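Local coordinates for ribose-phosphate pyrophosphokinase (Thermus thermophilus, PDB 7PN0), which catalyses the transfer of a diphosphate group from ATP to ribose 5-phosphate, giving phosphoribosyl pyrophosphate and AMP, at residues Pro131-His134 with Gly135-Lys138; Ser226-Glu229 with Ala230-Leu234; Ala233-Gln236 with Ala237-Glu241; Phe290-Ala293 with Ile294-Ile297. One frame throughout, in Å; residues are numbered along the deposited sequence.

In the fold
All four contacts are local, each between residues a few positions apart in one continuous run of chain. Contacts 2 and 3 follow each other along helix 225-236, contact 3 running on into the loop before strand 241-246; they share Ala233 and Leu234 and have centres about 9 Å apart. Contact 2 starts at the sulfate-binding N-terminal end, and contact 3 holds the Schellman motif that ends the helix. Contact 1 lies against a second subunit, its centre about 31 Å from that of contact 2. The side chains of Gln132 and Ser226 are each about 9 Å from a bound ADP. Contact 4 packs on strands 122-126 and 141-144, its centre about 21 Å from that of contact 1 but about 36 Å from that of contact 2.

Contact 1: residues Pro131-His134 with Gly135-Lys138; sequences PQVH and GFFK
The Phe136 ring lies with one face over the backbone of the preceding turn: Val133 CA stands 3.9 Å above the ring plane, offset toward the rim and 17° off the normal from the centroid, a CH-pi contact, and Gln132 O lies over the same face. The Phe137 ring instead presents its edge, with His134 O in its plane and Val133 O near it, 3.6 Å from Phe137 CD1. The backbone beneath is a 3-10 turn, residues 131-136, as its i to i+3 bonds indicate: Gly135 N gives to Gln132 O (2.9 Å) and Phe136 N to Val133 O (3.0 Å). The second donor stands 64° out of the carbonyl plane, evidence of how tightly the chain winds. Phe136 CG is anti to the carbonyl carbon (chi1 -66°), which folds the ring back over Val133, and its further neighbours are Ala108 and Arg109 of helix 107-118 and Gly135 of a second subunit. An alanine at Phe136 would probably leave Val133 CA and its CG2 methyl without the ring that covers them and open a gap towards helix 107-118 and the second subunit. Gln132 NE2 meanwhile reaches Asp97 of the second subunit, so the turn belongs to the interface as well as to the core. Among the valine's methyl groups, CG2 comes within 4.1 Å of Phe136 CE2, while CG1 is 4.3 Å from Phe137 CE1.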
loop_
_atom_site.group_PDB
_atom_site.type_symbol
_atom_site.label_atom_id
_atom_site.label_comp_id
_atom_site.label_asym_id
_atom_site.label_seq_id
_atom_site.Cartn_x
_atom_site.Cartn_y
_atom_site.Cartn_z
ATOM N N PRO A 131 -17.993 -16.783 -10.829
ATOM C CA PRO A 131 -17.718 -15.466 -11.396
ATOM C C PRO A 131 -17.344 -14.409 -10.347
ATOM O O PRO A 131 -16.654 -13.456 -10.697
ATOM C CB PRO A 131 -19.039 -15.157 -12.093
ATOM C CG PRO A 131 -20.068 -15.817 -11.194
ATOM C CD PRO A 131 -19.429 -17.150 -10.884
ATOM N N GLN A 132 -17.705 -14.619 -9.082
ATOM C CA GLN A 132 -17.334 -13.677 -7.988
ATOM C C GLN A 132 -15.818 -13.644 -7.807
ATOM O O GLN A 132 -15.305 -12.636 -7.303
ATOM C CB GLN A 132 -18.001 -14.058 -6.671
ATOM C CG GLN A 132 -19.488 -13.825 -6.668
ATOM C CD GLN A 132 -20.289 -14.942 -7.290
ATOM O OE1 GLN A 132 -19.789 -16.002 -7.680
ATOM N NE2 GLN A 132 -21.574 -14.702 -7.340
ATOM N N VAL A 133 -15.096 -14.676 -8.270
ATOM C CA VAL A 133 -13.608 -14.700 -8.100
ATOM C C VAL A 133 -12.969 -13.508 -8.851
ATOM O O VAL A 133 -11.871 -13.063 -8.460
ATOM C CB VAL A 133 -13.002 -16.041 -8.554
ATOM C CG1 VAL A 133 -11.490 -15.985 -8.670
ATOM C CG2 VAL A 133 -13.432 -17.165 -7.637
ATOM N N HIS A 134 -13.583 -13.003 -9.903
ATOM C CA HIS A 134 -13.121 -11.791 -10.600
ATOM C C HIS A 134 -12.892 -10.645 -9.598
ATOM O O HIS A 134 -11.871 -9.928 -9.693
ATOM C CB HIS A 134 -14.120 -11.404 -11.680
ATOM C CG HIS A 134 -13.581 -10.557 -12.788
ATOM N ND1 HIS A 134 -12.868 -9.376 -12.600
ATOM C CD2 HIS A 134 -13.774 -10.669 -14.129
ATOM C CE1 HIS A 134 -12.658 -8.798 -13.783
ATOM N NE2 HIS A 134 -13.181 -9.603 -14.740
ATOM N N GLY A 135 -13.784 -10.514 -8.627
ATOM C CA GLY A 135 -13.752 -9.431 -7.621
ATOM C C GLY A 135 -12.750 -9.663 -6.506
ATOM O O GLY A 135 -12.584 -8.767 -5.717
ATOM N N PHE A 136 -12.025 -10.774 -6.532
ATOM C CA PHE A 136 -10.916 -11.033 -5.587
ATOM C C PHE A 136 -9.648 -10.324 -6.093
ATOM O O PHE A 136 -8.714 -10.169 -5.311
ATOM C CB PHE A 136 -10.648 -12.526 -5.436
ATOM C CG PHE A 136 -11.751 -13.332 -4.782
ATOM C CD1 PHE A 136 -12.848 -12.745 -4.177
ATOM C CD2 PHE A 136 -11.630 -14.699 -4.675
ATOM C CE1 PHE A 136 -13.820 -13.521 -3.563
ATOM C CE2 PHE A 136 -12.597 -15.470 -4.049
ATOM C CZ PHE A 136 -13.700 -14.882 -3.511
ATOM N N PHE A 137 -9.615 -9.890 -7.351
ATOM C CA PHE A 137 -8.470 -9.187 -7.967
ATOM C C PHE A 137 -8.722 -7.688 -7.953
ATOM O O PHE A 137 -9.810 -7.233 -8.271
ATOM C CB PHE A 137 -8.185 -9.680 -9.388
ATOM C CG PHE A 137 -7.685 -11.090 -9.458
ATOM C CD1 PHE A 137 -8.571 -12.147 -9.539
ATOM C CD2 PHE A 137 -6.331 -11.363 -9.403
ATOM C CE1 PHE A 137 -8.114 -13.455 -9.561
ATOM C CE2 PHE A 137 -5.882 -12.671 -9.423
ATOM C CZ PHE A 137 -6.767 -13.710 -9.499
ATOM N N LYS A 138 -7.696 -6.920 -7.594
ATOM C CA LYS A 138 -7.704 -5.462 -7.755
ATOM C C LYS A 138 -7.214 -5.125 -9.164
ATOM O O LYS A 138 -7.714 -4.176 -9.765
ATOM C CB LYS A 138 -6.865 -4.786 -6.669
ATOM C CG LYS A 138 -6.886 -3.261 -6.793
ATOM C CD LYS A 138 -8.262 -2.617 -6.605
ATOM C CE LYS A 138 -8.206 -1.128 -6.267
ATOM N NZ LYS A 138 -9.530 -0.471 -6.423
#

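Contact 2: residues Ser226-Glu229 with Ala230-Leu234; sequences SLVE and AVEAL. With SO4 (sulfate ion), chain D.
Leu227 and Val231, one helical turn apart, lie side by side and point the same way. Followed outward, Leu227 starts with CB 3.6 Å from O1 of the bound sulfate; CG is anti to the backbone N (chi1 -176°), which carries the branch away from the helix start; and at the tip CD2 meets Val231 CG2 at 3.8 Å, an apolar contact. On the valine, CG2, anti to the carbonyl carbon and beside the backbone N, points back along the helix towards Leu227 O, 3.2 Å away. That oxygen is the acceptor of Val231 N, in a bond running nearly along the C=O axis. The three further i to i+4 bonds, Ala230 N to Ser226 O, Glu232 N to Val228 O and Ala233 N to Glu229 O, have N-H...O angles of at least 162°, the evidence for a regular alpha helix.

The sulfate, probably from the crystallisation liquor, sits at the helix N-terminus: Ser226 N gives to its O3 (2.9 Å) and Leu227 N to its O1 (3.0 Å), while Ser222 N and Ala224 N add two more amide donors. Such a cluster of main-chain amides at a helix start is consistent with the phosphate-binding loop of PRTase-like folds, where the 5-phosphate of ribose 5-phosphate would probably bind. The carboxylate of Glu229 has its partner outside this run: OE1 forms a salt bridge with Lys192. Leu227 and Val231 pack on strand 241-246, Ala230 and Val231 on strand 213-218, and Ala233 on strand 187-194, so helix 225-236 packs against the mixed sheet through these strands.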
loop_
_atom_site.group_PDB
_atom_site.type_symbol
_atom_site.label_atom_id
_atom_site.label_comp_id
_atom_site.label_asym_id
_atom_site.label_seq_id
_atom_site.Cartn_x
_atom_site.Cartn_y
_atom_site.Cartn_z
ATOM N N SER A 226 -18.936 -36.263 -10.285
ATOM C CA SER A 226 -20.229 -35.679 -10.741
ATOM C C SER A 226 -20.590 -36.134 -12.173
ATOM O O SER A 226 -21.788 -36.426 -12.443
ATOM C CB SER A 226 -20.215 -34.201 -10.616
ATOM O OG SER A 226 -21.262 -33.663 -11.396
ATOM N N LEU A 227 -19.626 -36.241 -13.082
ATOM C CA LEU A 227 -19.880 -36.714 -14.474
ATOM C C LEU A 227 -20.499 -38.129 -14.435
ATOM O O LEU A 227 -21.578 -38.325 -15.021
ATOM C CB LEU A 227 -18.557 -36.648 -15.250
ATOM C CG LEU A 227 -18.603 -37.005 -16.740
ATOM C CD1 LEU A 227 -17.350 -36.506 -17.438
ATOM C CD2 LEU A 227 -18.704 -38.509 -16.946
ATOM N N VAL A 228 -19.874 -39.043 -13.716
ATOM C CA VAL A 228 -20.275 -40.474 -13.543
ATOM C C VAL A 228 -21.712 -40.562 -13.018
ATOM O O VAL A 228 -22.525 -41.320 -13.624
ATOM C CB VAL A 228 -19.267 -41.193 -12.615
ATOM C CG1 VAL A 228 -19.895 -42.294 -11.763
ATOM C CG2 VAL A 228 -18.104 -41.741 -13.425
ATOM N N GLU A 229 -22.033 -39.821 -11.953
ATOM C CA GLU A 229 -23.367 -39.852 -11.305
ATOM C C GLU A 229 -24.413 -39.407 -12.318
ATOM O O GLU A 229 -25.481 -40.021 -12.395
ATOM C CB GLU A 229 -23.454 -38.876 -10.126
ATOM C CG GLU A 229 -22.844 -39.352 -8.831
ATOM C CD GLU A 229 -23.240 -38.503 -7.624
ATOM O OE1 GLU A 229 -24.262 -37.795 -7.708
ATOM O OE2 GLU A 229 -22.524 -38.531 -6.612
ATOM N N ALA A 230 -24.146 -38.308 -13.031
ATOM C CA ALA A 230 -25.112 -37.738 -13.989
ATOM C C ALA A 230 -25.355 -38.766 -15.103
ATOM O O ALA A 230 -26.524 -38.977 -15.482
ATOM C CB ALA A 230 -24.600 -36.432 -14.515
ATOM N N VAL A 231 -24.287 -39.350 -15.633
ATOM C CA VAL A 231 -24.397 -40.313 -16.769
ATOM C C VAL A 231 -25.214 -41.517 -16.290
ATOM O O VAL A 231 -26.105 -41.954 -17.053
ATOM C CB VAL A 231 -23.022 -40.737 -17.310
ATOM C CG1 VAL A 231 -23.159 -41.848 -18.351
ATOM C CG2 VAL A 231 -22.279 -39.554 -17.904
ATOM N N GLU A 232 -24.901 -42.054 -15.104
ATOM C CA GLU A 232 -25.620 -43.243 -14.557
ATOM C C GLU A 232 -27.099 -42.888 -14.390
ATOM O O GLU A 232 -27.950 -43.672 -14.846
ATOM C CB GLU A 232 -25.024 -43.701 -13.222
ATOM C CG GLU A 232 -23.737 -44.499 -13.337
ATOM C CD GLU A 232 -23.368 -45.196 -12.033
ATOM O OE1 GLU A 232 -24.159 -45.125 -11.060
ATOM O OE2 GLU A 232 -22.298 -45.801 -11.982
ATOM N N ALA A 233 -27.404 -41.739 -13.772
ATOM C CA ALA A 233 -28.787 -41.246 -13.578
ATOM C C ALA A 233 -29.505 -41.173 -14.929
ATOM O O ALA A 233 -30.684 -41.549 -14.991
ATOM C CB ALA A 233 -28.806 -39.896 -12.914
ATOM N N LEU A 234 -28.825 -40.660 -15.958
ATOM C CA LEU A 234 -29.422 -40.375 -17.287
ATOM C C LEU A 234 -29.698 -41.698 -18.009
ATOM O O LEU A 234 -30.756 -41.809 -18.658
ATOM C CB LEU A 234 -28.470 -39.485 -18.094
ATOM C CG LEU A 234 -28.670 -37.986 -17.883
ATOM C CD1 LEU A 234 -27.465 -37.183 -18.402
ATOM C CD2 LEU A 234 -29.959 -37.509 -18.559
HETATM S S SO4 D . -16.371 -33.862 -11.629
HETATM O O1 SO4 D . -17.121 -34.598 -12.649
HETATM O O2 SO4 D . -16.552 -32.448 -11.854
HETATM O O3 SO4 D . -16.908 -34.203 -10.322
HETATM O O4 SO4 D . -14.959 -34.153 -11.718
#

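Contact 3: residues Ala233-Gln236 with Ala237-Glu241; sequences ALMQ and AGAKE
Ala237 N reaches back to Ala233 O at 2.9 Å, an i to i+4 bond already bent to 137° at the hydrogen, as the helix comes to its end. Next, Gly238 gives its N to Met235 O (3.0 Å); its positive phi (82°) favours glycine and marks it as the C-prime residue of a Schellman motif. Ala239 supplies the wider-spanning i to i+5 bond of that motif, N to Leu234 O at 2.9 Å, and its CB meets Leu234 CB at 4.2 Å, the apolar pair that commonly accompanies this cap. Met235 follows the departing chain: bends at chi2 and chi3 (-73°) curl it until CE lies 3.3 Å from both Ala239 O and Lys240 O, with SD 4.2 Å from Ala239 CB. An alanine at Met235 would probably lose this cover, leaving the Ala239-Lys240 backbone without its thioether neighbour and a gap beside Pro263 and Val242. Strand 241-246 begins at Glu241, whose CA is 4.1 Å from Met235 SD and whose OE2 is hydrogen-bonded to Thr213 OG1. The end of the helix is thus held by backbone bonds and apolar contacts; none of the bonds between the two segments involves a charged side chain.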
loop_
_atom_site.group_PDB
_atom_site.type_symbol
_atom_site.label_atom_id
_atom_site.label_comp_id
_atom_site.label_asym_id
_atom_site.label_seq_id
_atom_site.Cartn_x
_atom_site.Cartn_y
_atom_site.Cartn_z
ATOM N N ALA A 233 -27.404 -41.739 -13.772
ATOM C CA ALA A 233 -28.787 -41.246 -13.578
ATOM C C ALA A 233 -29.505 -41.173 -14.929
ATOM O O ALA A 233 -30.684 -41.549 -14.991
ATOM C CB ALA A 233 -28.806 -39.896 -12.914
ATOM N N LEU A 234 -28.825 -40.660 -15.958
ATOM C CA LEU A 234 -29.422 -40.375 -17.287
ATOM C C LEU A 234 -29.698 -41.698 -18.009
ATOM O O LEU A 234 -30.756 -41.809 -18.658
ATOM C CB LEU A 234 -28.470 -39.485 -18.094
ATOM C CG LEU A 234 -28.670 -37.986 -17.883
ATOM C CD1 LEU A 234 -27.465 -37.183 -18.402
ATOM C CD2 LEU A 234 -29.959 -37.509 -18.559
ATOM N N MET A 235 -28.809 -42.675 -17.885
ATOM C CA MET A 235 -29.063 -44.007 -18.490
ATOM C C MET A 235 -30.197 -44.693 -17.698
ATOM O O MET A 235 -31.053 -45.307 -18.335
ATOM C CB MET A 235 -27.807 -44.873 -18.532
ATOM C CG MET A 235 -26.671 -44.295 -19.391
ATOM S SD MET A 235 -27.126 -43.646 -21.039
ATOM C CE MET A 235 -27.420 -45.185 -21.920
ATOM N N GLN A 236 -30.289 -44.504 -16.380
ATOM C CA GLN A 236 -31.423 -45.067 -15.585
ATOM C C GLN A 236 -32.730 -44.391 -16.014
ATOM O O GLN A 236 -33.758 -45.077 -15.945
ATOM C CB GLN A 236 -31.222 -44.931 -14.072
ATOM C CG GLN A 236 -30.204 -45.903 -13.495
ATOM C CD GLN A 236 -29.686 -45.475 -12.136
ATOM O OE1 GLN A 236 -30.296 -44.677 -11.417
ATOM N NE2 GLN A 236 -28.526 -45.995 -11.776
ATOM N N ALA A 237 -32.716 -43.109 -16.427
ATOM C CA ALA A 237 -33.919 -42.379 -16.911
ATOM C C ALA A 237 -34.155 -42.680 -18.397
ATOM O O ALA A 237 -35.051 -42.025 -18.988
ATOM C CB ALA A 237 -33.814 -40.882 -16.688
ATOM N N GLY A 238 -33.388 -43.611 -18.979
ATOM C CA GLY A 238 -33.623 -44.138 -20.344
ATOM C C GLY A 238 -33.066 -43.244 -21.449
ATOM O O GLY A 238 -33.582 -43.293 -22.580
ATOM N N ALA A 239 -32.022 -42.454 -21.182
ATOM C CA ALA A 239 -31.310 -41.700 -22.242
ATOM C C ALA A 239 -30.722 -42.692 -23.246
ATOM O O ALA A 239 -30.198 -43.730 -22.833
ATOM C CB ALA A 239 -30.219 -40.826 -21.656
ATOM N N LYS A 240 -30.716 -42.354 -24.524
ATOM C CA LYS A 240 -29.991 -43.187 -25.518
ATOM C C LYS A 240 -28.518 -43.264 -25.112
ATOM O O LYS A 240 -27.928 -44.364 -25.084
ATOM C CB LYS A 240 -30.145 -42.567 -26.906
ATOM C CG LYS A 240 -29.415 -43.298 -28.025
ATOM C CD LYS A 240 -29.877 -42.825 -29.373
ATOM C CE LYS A 240 -29.146 -43.474 -30.526
ATOM N NZ LYS A 240 -29.234 -42.603 -31.724
ATOM N N GLU A 241 -27.933 -42.111 -24.770
ATOM C CA GLU A 241 -26.471 -41.967 -24.670
ATOM C C GLU A 241 -26.160 -40.576 -24.106
ATOM O O GLU A 241 -27.050 -39.706 -24.179
ATOM C CB GLU A 241 -25.831 -42.074 -26.053
ATOM C CG GLU A 241 -26.288 -40.964 -27.002
ATOM C CD GLU A 241 -25.845 -41.191 -28.425
ATOM O OE1 GLU A 241 -25.147 -42.200 -28.624
ATOM O OE2 GLU A 241 -26.190 -40.374 -29.316
#

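Contact 4: residues Phe290-Ala293 with Ile294-Ile297; sequences FAEA and IWRI
Phe290 opens the run by accepting Ile294 N at its O (2.8 Å), and the side chain of Ile294 leans on the same oxygen, with CG1 3.3 Å from it. Ala291 O takes Trp295 N in the next bond. Glu292 carries the polar side of the contact: its CG is anti to the backbone N, and a bend at chi2 (53°) swings the carboxylate back toward the following turn. There Arg296 NE gives a hydrogen bond to Glu292 OE2, 2.9 Å long and 171° at the hydrogen, part of a salt bridge. The oxygen uses its anti lone pair and lies in the guanidinium plane, whereas the carboxylate plane is turned 87° from it, so a single oxygen makes the close approach. Glu292 OE2 also lies at the edge of the Trp295 ring, 4.0 Å from its CD1. Arg296 has a second hold through NH1 on Ser302 O, which is likely to limit turning of the guanidinium. Ala293 O, last in the segment, accepts Ile297 N (2.7 Å) and is 3.2 Å from Ile297 CG1. Phe290, Ile294 and Ile297 meet strand 122-126, and Phe290, Ala293 and Ile297 meet strand 141-144. Helix 287-299 is thus an amphipathic alpha helix with an i to i+4 salt bridge, laid on the parallel sheet of the N-terminal PRTase-like domain.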
loop_
_atom_site.group_PDB
_atom_site.type_symbol
_atom_site.label_atom_id
_atom_site.label_comp_id
_atom_site.label_asym_id
_atom_site.label_seq_id
_atom_site.Cartn_x
_atom_site.Cartn_y
_atom_site.Cartn_z
ATOM N N PHE A 290 -6.706 -17.928 -26.649
ATOM C CA PHE A 290 -5.789 -17.190 -25.736
ATOM C C PHE A 290 -4.851 -16.290 -26.548
ATOM O O PHE A 290 -4.579 -15.143 -26.155
ATOM C CB PHE A 290 -5.002 -18.167 -24.864
ATOM C CG PHE A 290 -5.721 -18.544 -23.601
ATOM C CD1 PHE A 290 -6.637 -19.584 -23.565
ATOM C CD2 PHE A 290 -5.429 -17.877 -22.423
ATOM C CE1 PHE A 290 -7.276 -19.933 -22.384
ATOM C CE2 PHE A 290 -6.040 -18.254 -21.246
ATOM C CZ PHE A 290 -6.981 -19.258 -21.231
ATOM N N ALA A 291 -4.345 -16.796 -27.677
ATOM C CA ALA A 291 -3.457 -15.991 -28.547
ATOM C C ALA A 291 -4.183 -14.723 -29.031
ATOM O O ALA A 291 -3.598 -13.638 -28.952
ATOM C CB ALA A 291 -2.943 -16.833 -29.664
ATOM N N GLU A 292 -5.427 -14.825 -29.461
ATOM C CA GLU A 292 -6.217 -13.671 -29.924
ATOM C C GLU A 292 -6.404 -12.701 -28.753
ATOM O O GLU A 292 -6.297 -11.501 -28.983
ATOM C CB GLU A 292 -7.561 -14.099 -30.511
ATOM C CG GLU A 292 -8.276 -12.982 -31.255
ATOM C CD GLU A 292 -7.426 -12.302 -32.317
ATOM O OE1 GLU A 292 -6.664 -13.017 -32.994
ATOM O OE2 GLU A 292 -7.491 -11.046 -32.434
ATOM N N ALA A 293 -6.766 -13.200 -27.561
ATOM C CA ALA A 293 -6.944 -12.328 -26.373
ATOM C C ALA A 293 -5.626 -11.587 -26.080
ATOM O O ALA A 293 -5.631 -10.348 -25.887
ATOM C CB ALA A 293 -7.421 -13.180 -25.217
ATOM N N ILE A 294 -4.508 -12.300 -26.076
ATOM C CA ILE A 294 -3.190 -11.685 -25.775
ATOM C C ILE A 294 -2.931 -10.617 -26.836
ATOM O O ILE A 294 -2.544 -9.488 -26.453
ATOM C CB ILE A 294 -2.080 -12.737 -25.630
ATOM C CG1 ILE A 294 -2.274 -13.558 -24.353
ATOM C CG2 ILE A 294 -0.706 -12.111 -25.684
ATOM C CD1 ILE A 294 -1.460 -14.836 -24.305
ATOM N N TRP A 295 -3.146 -10.939 -28.118
ATOM C CA TRP A 295 -2.933 -9.961 -29.222
ATOM C C TRP A 295 -3.740 -8.686 -28.915
ATOM O O TRP A 295 -3.193 -7.565 -28.985
ATOM C CB TRP A 295 -3.290 -10.591 -30.575
ATOM C CG TRP A 295 -3.065 -9.633 -31.703
ATOM C CD1 TRP A 295 -4.002 -9.083 -32.528
ATOM C CD2 TRP A 295 -1.797 -9.091 -32.107
ATOM N NE1 TRP A 295 -3.400 -8.253 -33.432
ATOM C CE2 TRP A 295 -2.056 -8.200 -33.172
ATOM C CE3 TRP A 295 -0.477 -9.229 -31.640
ATOM C CZ2 TRP A 295 -1.035 -7.468 -33.784
ATOM C CZ3 TRP A 295 0.530 -8.492 -32.236
ATOM C CH2 TRP A 295 0.250 -7.637 -33.306
ATOM N N ARG A 296 -4.982 -8.850 -28.488
ATOM C CA ARG A 296 -5.899 -7.711 -28.272
ATOM C C ARG A 296 -5.525 -6.970 -26.985
ATOM O O ARG A 296 -5.549 -5.746 -27.002
ATOM C CB ARG A 296 -7.321 -8.234 -28.232
ATOM C CG ARG A 296 -7.745 -8.696 -29.604
ATOM C CD ARG A 296 -9.198 -8.977 -29.672
ATOM N NE ARG A 296 -9.476 -9.580 -30.976
ATOM C CZ ARG A 296 -10.663 -9.583 -31.532
ATOM N NH1 ARG A 296 -11.677 -9.020 -30.909
ATOM N NH2 ARG A 296 -10.841 -10.153 -32.706
ATOM N N ILE A 297 -5.117 -7.671 -25.936
ATOM C CA ILE A 297 -4.616 -6.981 -24.709
ATOM C C ILE A 297 -3.431 -6.085 -25.087
ATOM O O ILE A 297 -3.405 -4.947 -24.673
ATOM C CB ILE A 297 -4.232 -8.017 -23.632
ATOM C CG1 ILE A 297 -5.456 -8.731 -23.086
ATOM C CG2 ILE A 297 -3.457 -7.364 -22.511
ATOM C CD1 ILE A 297 -5.203 -10.082 -22.451
#